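Local coordinates for protein racemase, putative (Roseobacter denitrificans, PDB 3TCS) that probably works as a magnesium-dependent enzyme of the mandelate racemase and muconate lactonizing enzyme family, possibly a hydro-lyase, and binds magnesium and D-alanine, at residues G226-E231 with G329-F334; E187-M192 with L202-N207; K26-F31 with Q68-M73. All blocks are in the same frame, centred on the assembly; numbering follows the deposited sequence.

Along the chain contact 3 comes first, then contact 2, then contact 1. Contacts 1 and 2 are close neighbours in the barrel domain, their centres about 11 Å apart. Strands 201-205 and 229-231 lie side by side in one sheet, where I204 and E231 are probably hydrogen-bonded through their backbones. Both contacts reach the same magnesium ion and the same D-alanine, so this part of the barrel carries the metal site at its strand ends. Contact 3 belongs to the N-terminal domain. Its centre is about 36 Å from that of contact 1 and about 42 Å from that of contact 2, across the chain's centre, and it lies far from the magnesium and D-alanine site.

Contact 1 (G226-E231 with G329-F334); sequences GFCHFE and GKYLEF. With MG (magnesium ion), chain J; DAL (D-alanine), chain L.
C228 and Y331 meet across the interior of the TIM-type barrel of the enolase superfamily. Strands 229-231 and 332-335 are not paired in the sheet. They face each other from separate parts of the barrel wall, so direct contact is thin and waters bridge much of the gap.

SG of C228 lies 3.7 Å from OH of Y331. The sulfur is turned in between the backbone N and the carbonyl carbon of C228 (chi1 64°). K330 packs its CB over the centre of one face of the Y331 ring, 3.5 Å above the plane. The rest of K330 is extended, and its NZ donates to a water that in turn donates to O of C228. A second water links OH of Y331 to ND1 of H229, 2.9 Å from that nitrogen and in the imidazole plane.

E231 carries the chain of contacts on to the metal. At CB the side chain turns so that CG is anti to the backbone N (chi1 -168°), and it then runs extended. CG and CD lead on to the carboxylate, with CD in plane at the edge of the H229 ring. OE1 accepts from NE2 of H229 on its anti side at 2.9 Å, a nearly straight bond of 172°, and also forms a salt bridge with K167. This double grip should fix the turn of the carboxylate. OE2 alone of E231 binds the magnesium ion, at 2.0 Å. D205 and E257 bind the same ion, and the D-alanine chelates it through N and O.

E333 faces the ligand from the opposing strand, and K167 bridges to it too. A third water sits between the two glutamates, 2.9 Å from OE2 of E231 and 3.0 Å from OE1 of E333.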
loop_
_atom_site.group_PDB
_atom_site.type_symbol
_atom_site.label_atom_id
_atom_site.label_comp_id
_atom_site.label_asym_id
_atom_site.label_seq_id
_atom_site.Cartn_x
_atom_site.Cartn_y
_atom_site.Cartn_z
ATOM N N GLY B 226 -28.127 -23.356 -6.779
ATOM C CA GLY B 226 -28.748 -22.225 -6.119
ATOM C C GLY B 226 -27.931 -21.298 -5.239
ATOM O O GLY B 226 -28.524 -20.567 -4.454
ATOM N N PHE B 227 -26.602 -21.321 -5.331
ATOM C CA PHE B 227 -25.798 -20.397 -4.524
ATOM C C PHE B 227 -26.148 -18.991 -5.007
ATOM O O PHE B 227 -26.493 -18.805 -6.169
ATOM C CB PHE B 227 -24.296 -20.646 -4.714
ATOM C CG PHE B 227 -23.734 -21.715 -3.820
ATOM C CD1 PHE B 227 -24.205 -23.023 -3.887
ATOM C CD2 PHE B 227 -22.708 -21.418 -2.925
ATOM C CE1 PHE B 227 -23.658 -24.024 -3.077
ATOM C CE2 PHE B 227 -22.155 -22.404 -2.112
ATOM C CZ PHE B 227 -22.632 -23.713 -2.189
ATOM N N CYS B 228 -26.042 -17.997 -4.133
ATOM C CA CYS B 228 -26.402 -16.635 -4.524
ATOM C C CYS B 228 -25.278 -15.620 -4.384
ATOM O O CYS B 228 -25.495 -14.431 -4.604
ATOM C CB CYS B 228 -27.578 -16.161 -3.674
ATOM S SG CYS B 228 -27.179 -16.039 -1.907
ATOM N N HIS B 229 -24.073 -16.084 -4.070
ATOM C CA HIS B 229 -22.963 -15.166 -3.830
ATOM C C HIS B 229 -21.624 -15.837 -4.172
ATOM O O HIS B 229 -21.265 -16.841 -3.572
ATOM C CB HIS B 229 -23.072 -14.775 -2.346
ATOM C CG HIS B 229 -21.987 -13.883 -1.834
ATOM N ND1 HIS B 229 -22.254 -12.652 -1.276
ATOM C CD2 HIS B 229 -20.665 -14.103 -1.642
ATOM C CE1 HIS B 229 -21.148 -12.158 -0.753
ATOM N NE2 HIS B 229 -20.168 -13.019 -0.959
ATOM N N PHE B 230 -20.915 -15.288 -5.157
ATOM C CA PHE B 230 -19.622 -15.816 -5.608
ATOM C C PHE B 230 -18.576 -14.730 -5.355
ATOM O O PHE B 230 -18.440 -13.777 -6.132
ATOM C CB PHE B 230 -19.706 -16.165 -7.103
ATOM C CG PHE B 230 -18.515 -16.930 -7.634
ATOM C CD1 PHE B 230 -17.534 -17.426 -6.780
ATOM C CD2 PHE B 230 -18.397 -17.173 -8.998
ATOM C CE1 PHE B 230 -16.452 -18.157 -7.282
ATOM C CE2 PHE B 230 -17.325 -17.900 -9.512
ATOM C CZ PHE B 230 -16.350 -18.394 -8.654
ATOM N N GLU B 231 -17.827 -14.891 -4.270
ATOM C CA GLU B 231 -16.844 -13.894 -3.869
ATOM C C GLU B 231 -15.410 -14.058 -4.356
ATOM O O GLU B 231 -14.845 -15.156 -4.327
ATOM C CB GLU B 231 -16.843 -13.791 -2.340
ATOM C CG GLU B 231 -16.075 -12.604 -1.778
ATOM C CD GLU B 231 -16.351 -12.403 -0.294
ATOM O OE1 GLU B 231 -17.465 -12.754 0.147
ATOM O OE2 GLU B 231 -15.473 -11.878 0.421
ATOM N N GLY B 329 -26.321 -4.627 2.184
ATOM C CA GLY B 329 -26.495 -5.920 1.555
ATOM C C GLY B 329 -27.425 -6.766 2.409
ATOM O O GLY B 329 -28.060 -6.249 3.331
ATOM N N LYS B 330 -27.473 -8.068 2.137
ATOM C CA LYS B 330 -28.379 -8.973 2.835
ATOM C C LYS B 330 -27.999 -9.425 4.237
ATOM O O LYS B 330 -28.864 -9.838 5.005
ATOM C CB LYS B 330 -28.598 -10.232 1.990
ATOM C CG LYS B 330 -29.012 -9.983 0.546
ATOM C CD LYS B 330 -28.927 -11.286 -0.245
ATOM C CE LYS B 330 -29.134 -11.061 -1.732
ATOM N NZ LYS B 330 -29.048 -12.337 -2.505
ATOM N N TYR B 331 -26.719 -9.351 4.581
ATOM C CA TYR B 331 -26.295 -9.852 5.880
ATOM C C TYR B 331 -24.887 -9.469 6.298
ATOM O O TYR B 331 -24.069 -9.036 5.487
ATOM C CB TYR B 331 -26.421 -11.386 5.884
ATOM C CG TYR B 331 -26.289 -12.016 4.498
ATOM C CD1 TYR B 331 -27.170 -13.019 4.080
ATOM C CD2 TYR B 331 -25.327 -11.571 3.589
ATOM C CE1 TYR B 331 -27.101 -13.551 2.793
ATOM C CE2 TYR B 331 -25.248 -12.100 2.292
ATOM C CZ TYR B 331 -26.143 -13.086 1.903
ATOM O OH TYR B 331 -26.105 -13.584 0.617
ATOM N N LEU B 332 -24.631 -9.656 7.589
ATOM C CA LEU B 332 -23.346 -9.377 8.222
ATOM C C LEU B 332 -22.469 -10.627 8.161
ATOM O O LEU B 332 -22.918 -11.709 8.533
ATOM C CB LEU B 332 -23.572 -9.033 9.700
ATOM C CG LEU B 332 -22.338 -8.918 10.597
ATOM C CD1 LEU B 332 -21.807 -7.496 10.527
ATOM C CD2 LEU B 332 -22.703 -9.279 12.040
ATOM N N GLU B 333 -21.227 -10.494 7.701
ATOM C CA GLU B 333 -20.344 -11.654 7.682
ATOM C C GLU B 333 -20.063 -11.992 9.145
ATOM O O GLU B 333 -19.708 -11.116 9.938
ATOM C CB GLU B 333 -19.033 -11.346 6.960
ATOM C CG GLU B 333 -18.014 -12.469 7.121
ATOM C CD GLU B 333 -16.862 -12.394 6.148
ATOM O OE1 GLU B 333 -16.443 -11.284 5.750
ATOM O OE2 GLU B 333 -16.363 -13.472 5.784
ATOM N N PHE B 334 -20.238 -13.253 9.517
ATOM C CA PHE B 334 -20.011 -13.632 10.905
ATOM C C PHE B 334 -19.148 -14.881 11.003
ATOM O O PHE B 334 -19.608 -15.983 10.731
ATOM C CB PHE B 334 -21.352 -13.875 11.595
ATOM C CG PHE B 334 -21.258 -13.937 13.093
ATOM C CD1 PHE B 334 -21.194 -12.768 13.847
ATOM C CD2 PHE B 334 -21.213 -15.163 13.747
ATOM C CE1 PHE B 334 -21.087 -12.822 15.237
ATOM C CE2 PHE B 334 -21.103 -15.228 15.138
ATOM C CZ PHE B 334 -21.041 -14.053 15.882
HETATM MG MG MG J . -13.714 -12.658 1.021
HETATM N N DAL L . -14.692 -12.700 3.177
HETATM C CA DAL L . -13.787 -13.758 3.661
HETATM C CB DAL L . -13.750 -13.774 5.183
HETATM C C DAL L . -12.409 -13.517 3.143
HETATM O O DAL L . -12.209 -13.486 1.972
HETATM O O HOH W 1 -26.356 -12.199 -3.429
HETATM O O HOH W 2 -24.982 -11.768 -0.972
HETATM O O HOH W 3 -16.429 -10.554 2.797
HETATM O O HOH W 4 -12.467 -12.881 -0.654
#

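Contact 2 (E187-M192 with L202-N207); sequences EIIPTM and LLIDAN. With MG (magnesium ion), chain J; DAL (D-alanine), chain L.
M192 and L202 pack where the helix of a beta-alpha-beta unit returns to its strand in the TIM-type barrel. The unit is strand 165-169, helix 184-196 and strand 201-205. The helix segment runs nearly antiparallel to the strand, at 162°, with the axes 10.1 Å apart at their closest.

The contact across the two segments is apolar. CD1 of L202 presses against the main chain of M192, 3.9 Å from its C, and also meets its CB. Beyond CB, M192 bends at both chi2 and chi3, and its side chain also packs on V168 and L154. I204 sets CD1 against the helix face, 4.2 Å from CG1 of I189 and 4.3 Å from CG2 of I188. All these side chains are buried.

Hydrogen bonds tie each segment within itself. OG1 of T191 donates to O of E187 at 2.8 Å from above the carbonyl plane, and the same oxygen also accepts from N of T191. On the strand side, N of N207 donates to OD1 of D205 at 3.0 Å, which makes an Asx turn.

Metal binding belongs to the strand's end. E231 and E257 complete the protein ligands of the ion. N207 lies in the D-alanine pocket; an alanine here would probably leave the ligand's O without the amide beside it, though still bound to the ion. CG of D205 is anti to the backbone N (chi1 -164°), and this turns the carboxylate to the site, with OD2 2.1 Å from the magnesium ion and OD1 2.7 Å from O of a metal-bound water.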
loop_
_atom_site.group_PDB
_atom_site.type_symbol
_atom_site.label_atom_id
_atom_site.label_comp_id
_atom_site.label_asym_id
_atom_site.label_seq_id
_atom_site.Cartn_x
_atom_site.Cartn_y
_atom_site.Cartn_z
ATOM N N GLU B 187 -16.976 -31.002 -4.917
ATOM C CA GLU B 187 -17.700 -31.719 -3.874
ATOM C C GLU B 187 -18.413 -30.811 -2.874
ATOM O O GLU B 187 -19.554 -31.069 -2.497
ATOM C CB GLU B 187 -16.752 -32.650 -3.106
ATOM C CG GLU B 187 -17.367 -33.221 -1.833
ATOM C CD GLU B 187 -16.434 -34.157 -1.089
ATOM O OE1 GLU B 187 -15.200 -33.982 -1.184
ATOM O OE2 GLU B 187 -16.937 -35.059 -0.391
ATOM N N ILE B 188 -17.748 -29.742 -2.457
ATOM C CA ILE B 188 -18.330 -28.856 -1.458
ATOM C C ILE B 188 -19.615 -28.151 -1.894
ATOM O O ILE B 188 -20.502 -27.920 -1.072
ATOM C CB ILE B 188 -17.277 -27.814 -0.973
ATOM C CG1 ILE B 188 -17.647 -27.310 0.421
ATOM C CG2 ILE B 188 -17.179 -26.660 -1.958
ATOM C CD1 ILE B 188 -16.549 -26.481 1.084
ATOM N N ILE B 189 -19.737 -27.832 -3.179
ATOM C CA ILE B 189 -20.927 -27.136 -3.658
ATOM C C ILE B 189 -22.211 -27.942 -3.449
ATOM O O ILE B 189 -23.123 -27.480 -2.765
ATOM C CB ILE B 189 -20.752 -26.714 -5.136
ATOM C CG1 ILE B 189 -19.626 -25.675 -5.223
ATOM C CG2 ILE B 189 -22.054 -26.155 -5.687
ATOM C CD1 ILE B 189 -19.306 -25.212 -6.628
ATOM N N PRO B 190 -22.310 -29.152 -4.030
ATOM C CA PRO B 190 -23.537 -29.922 -3.815
ATOM C C PRO B 190 -23.697 -30.363 -2.358
ATOM O O PRO B 190 -24.813 -30.453 -1.859
ATOM C CB PRO B 190 -23.380 -31.113 -4.766
ATOM C CG PRO B 190 -21.892 -31.267 -4.896
ATOM C CD PRO B 190 -21.425 -29.831 -4.993
ATOM N N THR B 191 -22.582 -30.627 -1.680
ATOM C CA THR B 191 -22.633 -31.056 -0.282
ATOM C C THR B 191 -23.314 -30.025 0.612
ATOM O O THR B 191 -24.121 -30.378 1.471
ATOM C CB THR B 191 -21.216 -31.351 0.282
ATOM O OG1 THR B 191 -20.667 -32.495 -0.381
ATOM C CG2 THR B 191 -21.279 -31.636 1.779
ATOM N N MET B 192 -22.988 -28.752 0.426
ATOM C CA MET B 192 -23.613 -27.712 1.243
ATOM C C MET B 192 -25.118 -27.617 0.978
ATOM O O MET B 192 -25.916 -27.514 1.910
ATOM C CB MET B 192 -22.947 -26.359 0.985
ATOM C CG MET B 192 -21.558 -26.234 1.605
ATOM S SD MET B 192 -21.594 -26.517 3.393
ATOM C CE MET B 192 -22.550 -25.082 3.893
ATOM N N LEU B 202 -26.664 -19.793 0.352
ATOM C CA LEU B 202 -25.324 -20.348 0.320
ATOM C C LEU B 202 -24.414 -19.420 -0.459
ATOM O O LEU B 202 -24.733 -19.010 -1.580
ATOM C CB LEU B 202 -25.339 -21.741 -0.313
ATOM C CG LEU B 202 -26.178 -22.767 0.451
ATOM C CD1 LEU B 202 -26.152 -24.107 -0.280
ATOM C CD2 LEU B 202 -25.623 -22.919 1.869
ATOM N N LEU B 203 -23.286 -19.086 0.159
ATOM C CA LEU B 203 -22.293 -18.196 -0.422
ATOM C C LEU B 203 -20.971 -18.945 -0.527
ATOM O O LEU B 203 -20.752 -19.929 0.176
ATOM C CB LEU B 203 -22.077 -16.983 0.485
ATOM C CG LEU B 203 -23.248 -16.067 0.847
ATOM C CD1 LEU B 203 -24.254 -16.793 1.746
ATOM C CD2 LEU B 203 -22.694 -14.842 1.560
ATOM N N ILE B 204 -20.088 -18.484 -1.398
ATOM C CA ILE B 204 -18.787 -19.125 -1.509
ATOM C C ILE B 204 -17.749 -18.039 -1.796
ATOM O O ILE B 204 -18.077 -16.993 -2.356
ATOM C CB ILE B 204 -18.789 -20.226 -2.600
ATOM C CG1 ILE B 204 -17.676 -21.236 -2.307
ATOM C CG2 ILE B 204 -18.616 -19.608 -3.979
ATOM C CD1 ILE B 204 -17.841 -22.568 -3.027
ATOM N N ASP B 205 -16.507 -18.280 -1.386
ATOM C CA ASP B 205 -15.431 -17.305 -1.564
ATOM C C ASP B 205 -14.222 -18.038 -2.134
ATOM O O ASP B 205 -13.758 -19.012 -1.545
ATOM C CB ASP B 205 -15.070 -16.700 -0.200
ATOM C CG ASP B 205 -14.264 -15.418 -0.314
ATOM O OD1 ASP B 205 -13.484 -15.275 -1.280
ATOM O OD2 ASP B 205 -14.407 -14.560 0.586
ATOM N N ALA B 206 -13.708 -17.578 -3.271
ATOM C CA ALA B 206 -12.561 -18.236 -3.902
ATOM C C ALA B 206 -11.222 -17.567 -3.603
ATOM O O ALA B 206 -10.171 -18.035 -4.045
ATOM C CB ALA B 206 -12.776 -18.312 -5.411
ATOM N N ASN B 207 -11.270 -16.468 -2.861
ATOM C CA ASN B 207 -10.076 -15.722 -2.481
ATOM C C ASN B 207 -8.999 -15.592 -3.561
ATOM O O ASN B 207 -7.858 -16.006 -3.363
ATOM C CB ASN B 207 -9.482 -16.330 -1.203
ATOM C CG ASN B 207 -10.362 -16.082 0.020
ATOM O OD1 ASN B 207 -10.418 -14.965 0.549
ATOM N ND2 ASN B 207 -11.069 -17.117 0.459
HETATM MG MG MG J . -13.714 -12.658 1.021
HETATM N N DAL L . -14.692 -12.700 3.177
HETATM C CA DAL L . -13.787 -13.758 3.661
HETATM C CB DAL L . -13.750 -13.774 5.183
HETATM C C DAL L . -12.409 -13.517 3.143
HETATM O O DAL L . -12.209 -13.486 1.972
HETATM O O HOH W 4 -12.467 -12.881 -0.654
#

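Contact 3 (K26-F31 with Q68-M73); sequences KAIETF and QVAPWM
I28 projects from strand 25-32 straight onto A70 of helix 58-73, and its CD1 makes the whole contact. CG1 is anti to the carbonyl carbon (chi1 -61°), and CD1 then continues the chain in an extended form (chi2 172°). This puts the methyl group at the helix surface, 3.9 Å from CB of A70 and equally close to its CA. The small side chain of A70 probably helps the strand come near, with the CA atoms of I28 and A70 6.8 Å apart.

M73 adds a looser touch, its CB 4.5 Å from CD1 of I28. Beyond CB its side chain runs extended through chi2 and turns at chi3 (83°) as it packs on helix 81-91. The buried patch is small and purely apolar.

This is plain packing of helix on sheet in the N-terminal domain of the mandelate racemase and muconate lactonizing enzyme family. Strand 25-32 lies between strands 37-43 and 382-387 in an antiparallel sheet, and I28 also touches V39. On the helix side, M73 packs on L81, L84 and V88 of helix 81-91 and on V107 of helix 98-119.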
loop_
_atom_site.group_PDB
_atom_site.type_symbol
_atom_site.label_atom_id
_atom_site.label_comp_id
_atom_site.label_asym_id
_atom_site.label_seq_id
_atom_site.Cartn_x
_atom_site.Cartn_y
_atom_site.Cartn_z
ATOM N N LYS B 26 -5.937 15.638 22.057
ATOM C CA LYS B 26 -4.847 15.916 22.972
ATOM C C LYS B 26 -3.888 14.732 22.991
ATOM O O LYS B 26 -2.673 14.905 23.075
ATOM C CB LYS B 26 -5.428 16.153 24.368
ATOM C CG LYS B 26 -4.432 16.343 25.485
ATOM C CD LYS B 26 -5.178 16.483 26.805
ATOM C CE LYS B 26 -4.241 16.708 27.981
ATOM N NZ LYS B 26 -5.020 16.844 29.252
ATOM N N ALA B 27 -4.439 13.526 22.891
ATOM C CA ALA B 27 -3.618 12.326 22.928
ATOM C C ALA B 27 -4.195 11.141 22.164
ATOM O O ALA B 27 -5.409 11.026 21.978
ATOM C CB ALA B 27 -3.386 11.917 24.371
ATOM N N ILE B 28 -3.294 10.267 21.732
ATOM C CA ILE B 28 -3.645 9.040 21.026
ATOM C C ILE B 28 -2.764 7.958 21.627
ATOM O O ILE B 28 -1.534 8.061 21.598
ATOM C CB ILE B 28 -3.362 9.131 19.515
ATOM C CG1 ILE B 28 -4.191 10.255 18.897
ATOM C CG2 ILE B 28 -3.717 7.801 18.845
ATOM C CD1 ILE B 28 -3.846 10.548 17.458
ATOM N N GLU B 29 -3.399 6.937 22.194
ATOM C CA GLU B 29 -2.691 5.825 22.824
ATOM C C GLU B 29 -3.075 4.508 22.169
ATOM O O GLU B 29 -4.202 4.350 21.715
ATOM C CB GLU B 29 -3.069 5.734 24.298
ATOM C CG GLU B 29 -2.730 6.960 25.118
ATOM C CD GLU B 29 -3.519 7.010 26.406
ATOM O OE1 GLU B 29 -4.715 7.363 26.355
ATOM O OE2 GLU B 29 -2.947 6.684 27.468
ATOM N N THR B 30 -2.140 3.567 22.131
ATOM C CA THR B 30 -2.418 2.251 21.568
ATOM C C THR B 30 -2.026 1.184 22.589
ATOM O O THR B 30 -1.080 1.358 23.357
ATOM C CB THR B 30 -1.647 1.998 20.250
ATOM O OG1 THR B 30 -0.263 2.303 20.435
ATOM C CG2 THR B 30 -2.204 2.859 19.125
ATOM N N PHE B 31 -2.783 0.093 22.591
ATOM C CA PHE B 31 -2.578 -1.043 23.487
ATOM C C PHE B 31 -2.647 -2.211 22.513
ATOM O O PHE B 31 -3.713 -2.514 21.982
ATOM C CB PHE B 31 -3.727 -1.099 24.491
ATOM C CG PHE B 31 -3.938 0.192 25.231
ATOM C CD1 PHE B 31 -3.399 0.380 26.502
ATOM C CD2 PHE B 31 -4.654 1.234 24.646
ATOM C CE1 PHE B 31 -3.571 1.583 27.179
ATOM C CE2 PHE B 31 -4.832 2.440 25.310
ATOM C CZ PHE B 31 -4.288 2.619 26.582
ATOM N N GLN B 68 3.364 7.891 11.676
ATOM C CA GLN B 68 2.796 8.566 10.517
ATOM C C GLN B 68 1.369 9.085 10.560
ATOM O O GLN B 68 0.932 9.741 9.617
ATOM C CB GLN B 68 2.957 7.642 9.310
ATOM C CG GLN B 68 4.414 7.318 9.002
ATOM C CD GLN B 68 4.560 6.188 7.999
ATOM O OE1 GLN B 68 4.556 5.016 8.367
ATOM N NE2 GLN B 68 4.675 6.539 6.728
ATOM N N VAL B 69 0.627 8.791 11.620
ATOM C CA VAL B 69 -0.745 9.284 11.692
ATOM C C VAL B 69 -0.926 10.315 12.804
ATOM O O VAL B 69 -1.384 11.435 12.559
ATOM C CB VAL B 69 -1.745 8.128 11.909
ATOM C CG1 VAL B 69 -3.172 8.669 11.912
ATOM C CG2 VAL B 69 -1.583 7.092 10.808
ATOM N N ALA B 70 -0.556 9.937 14.020
ATOM C CA ALA B 70 -0.692 10.815 15.180
ATOM C C ALA B 70 -0.107 12.218 14.999
ATOM O O ALA B 70 -0.721 13.212 15.396
ATOM C CB ALA B 70 -0.072 10.151 16.407
ATOM N N PRO B 71 1.088 12.324 14.397
ATOM C CA PRO B 71 1.687 13.651 14.211
ATOM C C PRO B 71 0.825 14.638 13.428
ATOM O O PRO B 71 0.896 15.847 13.650
ATOM C CB PRO B 71 2.994 13.337 13.489
ATOM C CG PRO B 71 3.341 11.977 14.003
ATOM C CD PRO B 71 2.012 11.271 13.945
ATOM N N TRP B 72 0.003 14.126 12.518
ATOM C CA TRP B 72 -0.842 14.993 11.702
ATOM C C TRP B 72 -2.227 15.236 12.282
ATOM O O TRP B 72 -2.934 16.146 11.844
ATOM C CB TRP B 72 -0.981 14.402 10.299
ATOM C CG TRP B 72 0.333 14.047 9.698
ATOM C CD1 TRP B 72 0.774 12.799 9.371
ATOM C CD2 TRP B 72 1.407 14.945 9.398
ATOM N NE1 TRP B 72 2.060 12.862 8.892
ATOM C CE2 TRP B 72 2.473 14.168 8.898
ATOM C CE3 TRP B 72 1.571 16.331 9.506
ATOM C CZ2 TRP B 72 3.691 14.731 8.505
ATOM C CZ3 TRP B 72 2.784 16.892 9.115
ATOM C CH2 TRP B 72 3.828 16.090 8.621
ATOM N N MET B 73 -2.612 14.435 13.271
ATOM C CA MET B 73 -3.937 14.564 13.869
ATOM C C MET B 73 -3.972 15.221 15.241
ATOM O O MET B 73 -4.972 15.845 15.607
ATOM C CB MET B 73 -4.606 13.191 13.930
ATOM C CG MET B 73 -4.807 12.580 12.553
ATOM S SD MET B 73 -5.731 11.046 12.566
ATOM C CE MET B 73 -7.414 11.672 12.610
#